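Local coordinates for protein RNA methyltransferase, TrmH family (Porphyromonas gingivalis, PDB 2I6D) that probably binds RNA and methylates it, and belongs to the TrmH (SpoU) family of class IV-like SAM-binding methyltransferases, at residues G176-G181 with P193-T198. Numbering follows the deposited sequence.
Sequences GIPVYG and PLPNFT
A water held at 2.9 Å from P193 O, to which it donates, lies in the plane of the Y180 ring at its edge and links only weakly to Y180 OH, 3.5 Å away. Apart from this water bridge, the segments meet by van der Waals contact, most of it on the same tyrosine. With CG anti to its own carbonyl carbon (chi1 -66°), Y180 points its ring at the 193-198 loop and meets P195 coming from the opposite direction: P195 CD sits 3.4 Å from Y180 OH and 4.0 Å from Y180 CZ, oblique to the ring. L194 puts one methyl against the ring, also obliquely, CD2 lying 4.2 Å from Y180 CE2. Beside them, P178 CG comes to 4.5 Å from P195 CG, a loose contact between two proline rings. W253, from the C-terminal helix 242-255, packs edge-to-face with the tyrosine. Further along the loop, N196 OD1 accepts from T198 N in the carbonyl plane, which makes an Asx turn, and T198 OG1 adds a second bond from above that plane. The contact thus packs the irregular connection between strands 187-188 and 201-206 against side chains at the start of strand 179-182, near the protein surface, in the parallel sheet of the SpoU methylase domain (SPOUT clan).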
ATOM      1  N   GLY A 176       4.455 -20.429 -14.893  1.00 36.48           N
ATOM      2  CA  GLY A 176       4.501 -21.486 -13.893  1.00 36.02           C
ATOM      3  C   GLY A 176       4.552 -20.945 -12.471  1.00 35.60           C
ATOM      4  O   GLY A 176       4.825 -21.693 -11.532  1.00 36.05           O
ATOM      5  N   ILE A 177       4.302 -19.649 -12.308  1.00 34.71           N
ATOM      6  CA  ILE A 177       4.064 -19.076 -10.957  1.00 34.45           C
ATOM      7  C   ILE A 177       2.636 -19.388 -10.498  1.00 34.16           C
ATOM      8  O   ILE A 177       1.663 -19.070 -11.207  1.00 34.25           O
ATOM      9  CB  ILE A 177       4.345 -17.579 -10.913  1.00 34.09           C
ATOM     10  CG1 ILE A 177       5.826 -17.346 -11.238  1.00 34.13           C
ATOM     11  CG2 ILE A 177       3.900 -16.937  -9.530  1.00 33.81           C
ATOM     12  CD1 ILE A 177       6.149 -15.960 -11.493  1.00 36.23           C
ATOM     13  N   PRO A 178       2.505 -20.069  -9.341  1.00 33.36           N
ATOM     14  CA  PRO A 178       1.192 -20.430  -8.850  1.00 33.39           C
ATOM     15  C   PRO A 178       0.395 -19.190  -8.445  1.00 32.78           C
ATOM     16  O   PRO A 178       0.946 -18.242  -7.860  1.00 32.71           O
ATOM     17  CB  PRO A 178       1.495 -21.270  -7.586  1.00 33.85           C
ATOM     18  CG  PRO A 178       2.891 -20.883  -7.201  1.00 33.76           C
ATOM     19  CD  PRO A 178       3.593 -20.536  -8.459  1.00 33.24           C
ATOM     20  N   VAL A 179      -0.887 -19.220  -8.755  1.00 31.53           N
ATOM     21  CA  VAL A 179      -1.779 -18.126  -8.455  1.00 31.14           C
ATOM     22  C   VAL A 179      -2.866 -18.612  -7.508  1.00 31.81           C
ATOM     23  O   VAL A 179      -3.777 -19.347  -7.897  1.00 34.11           O
ATOM     24  CB  VAL A 179      -2.402 -17.502  -9.736  1.00 31.11           C
ATOM     25  CG1 VAL A 179      -3.254 -16.292  -9.362  1.00 31.15           C
ATOM     26  CG2 VAL A 179      -1.305 -17.102 -10.734  1.00 28.61           C
ATOM     27  N   TYR A 180      -2.754 -18.198  -6.261  1.00 30.63           N
ATOM     28  CA  TYR A 180      -3.696 -18.587  -5.222  1.00 31.23           C
ATOM     29  C   TYR A 180      -4.742 -17.492  -5.080  1.00 31.40           C
ATOM     30  O   TYR A 180      -4.482 -16.318  -5.395  1.00 31.39           O
ATOM     31  CB  TYR A 180      -2.949 -18.752  -3.892  1.00 31.47           C
ATOM     32  CG  TYR A 180      -1.980 -19.888  -3.920  1.00 30.27           C
ATOM     33  CD1 TYR A 180      -0.663 -19.695  -4.335  1.00 31.16           C
ATOM     34  CD2 TYR A 180      -2.373 -21.161  -3.516  1.00 31.44           C
ATOM     35  CE1 TYR A 180       0.231 -20.749  -4.365  1.00 31.92           C
ATOM     36  CE2 TYR A 180      -1.491 -22.218  -3.531  1.00 33.28           C
ATOM     37  CZ  TYR A 180      -0.186 -22.002  -3.957  1.00 32.87           C
ATOM     38  OH  TYR A 180       0.704 -23.051  -4.000  1.00 33.97           O
ATOM     39  N   GLY A 181      -5.930 -17.884  -4.649  1.00 31.78           N
ATOM     40  CA  GLY A 181      -7.022 -16.937  -4.407  1.00 31.64           C
ATOM     41  C   GLY A 181      -7.804 -17.317  -3.174  1.00 32.52           C
ATOM     42  O   GLY A 181      -8.028 -18.510  -2.911  1.00 32.38           O
ATOM     43  N   PRO A 193      -0.750 -27.628   0.352  1.00 31.67           N
ATOM     44  CA  PRO A 193       0.692 -27.484   0.538  1.00 31.86           C
ATOM     45  C   PRO A 193       1.050 -26.134  -0.057  1.00 32.49           C
ATOM     46  O   PRO A 193       0.579 -25.804  -1.140  1.00 35.03           O
ATOM     47  CB  PRO A 193       1.304 -28.634  -0.289  1.00 31.32           C
ATOM     48  CG  PRO A 193       0.130 -29.392  -0.892  1.00 32.80           C
ATOM     49  CD  PRO A 193      -1.088 -28.525  -0.769  1.00 31.94           C
ATOM     50  N   LEU A 194       1.823 -25.343   0.651  1.00 31.42           N
ATOM     51  CA  LEU A 194       2.156 -24.009   0.180  1.00 31.15           C
ATOM     52  C   LEU A 194       3.651 -23.921  -0.106  1.00 30.27           C
ATOM     53  O   LEU A 194       4.448 -24.648   0.515  1.00 28.47           O
ATOM     54  CB  LEU A 194       1.797 -22.981   1.272  1.00 30.75           C
ATOM     55  CG  LEU A 194       0.331 -22.850   1.732  1.00 31.58           C
ATOM     56  CD1 LEU A 194       0.165 -21.878   2.907  1.00 31.12           C
ATOM     57  CD2 LEU A 194      -0.558 -22.472   0.536  1.00 33.11           C
ATOM     58  N   PRO A 195       4.050 -23.011  -1.021  1.00 30.68           N
ATOM     59  CA  PRO A 195       5.482 -22.792  -1.188  1.00 30.82           C
ATOM     60  C   PRO A 195       6.027 -21.996  -0.022  1.00 30.37           C
ATOM     61  O   PRO A 195       5.260 -21.359   0.708  1.00 29.23           O
ATOM     62  CB  PRO A 195       5.571 -21.955  -2.487  1.00 31.82           C
ATOM     63  CG  PRO A 195       4.208 -21.900  -3.059  1.00 32.03           C
ATOM     64  CD  PRO A 195       3.265 -22.160  -1.933  1.00 31.59           C
ATOM     65  N   ASN A 196       7.344 -22.038   0.176  1.00 30.85           N
ATOM     66  CA  ASN A 196       7.965 -21.191   1.202  1.00 30.62           C
ATOM     67  C   ASN A 196       7.694 -19.730   0.863  1.00 30.77           C
ATOM     68  O   ASN A 196       7.543 -19.378  -0.302  1.00 29.43           O
ATOM     69  CB  ASN A 196       9.480 -21.436   1.246  1.00 31.45           C
ATOM     70  CG  ASN A 196      10.171 -20.699   2.395  1.00 34.45           C
ATOM     71  OD1 ASN A 196      10.446 -19.493   2.324  1.00 38.80           O
ATOM     72  ND2 ASN A 196      10.487 -21.435   3.451  1.00 37.50           N
ATOM     73  N   PHE A 197       7.678 -18.885   1.888  1.00 29.79           N
ATOM     74  CA  PHE A 197       7.475 -17.445   1.724  1.00 30.30           C
ATOM     75  C   PHE A 197       8.400 -16.799   0.681  1.00 30.41           C
ATOM     76  O   PHE A 197       8.000 -15.849  -0.014  1.00 31.20           O
ATOM     77  CB  PHE A 197       7.687 -16.756   3.074  1.00 31.42           C
ATOM     78  CG  PHE A 197       6.805 -15.579   3.288  1.00 33.14           C
ATOM     79  CD1 PHE A 197       5.619 -15.725   3.994  1.00 35.79           C
ATOM     80  CD2 PHE A 197       7.155 -14.318   2.805  1.00 37.27           C
ATOM     81  CE1 PHE A 197       4.788 -14.631   4.233  1.00 36.31           C
ATOM     82  CE2 PHE A 197       6.317 -13.214   3.013  1.00 34.38           C
ATOM     83  CZ  PHE A 197       5.128 -13.385   3.733  1.00 33.98           C
ATOM     84  N   THR A 198       9.621 -17.308   0.557  1.00 29.56           N
ATOM     85  CA  THR A 198      10.585 -16.732  -0.390  1.00 29.87           C
ATOM     86  C   THR A 198      10.414 -17.214  -1.822  1.00 29.55           C
ATOM     87  O   THR A 198      11.087 -16.712  -2.734  1.00 28.46           O
ATOM     88  CB  THR A 198      12.014 -17.062   0.016  1.00 30.54           C
ATOM     89  OG1 THR A 198      12.136 -18.480   0.140  1.00 31.85           O
ATOM     90  CG2 THR A 198      12.356 -16.391   1.323  1.00 32.46           C
TER
HETATM   91  O   HOH W   1      -1.463 -25.614  -3.146  1.00 61.67           O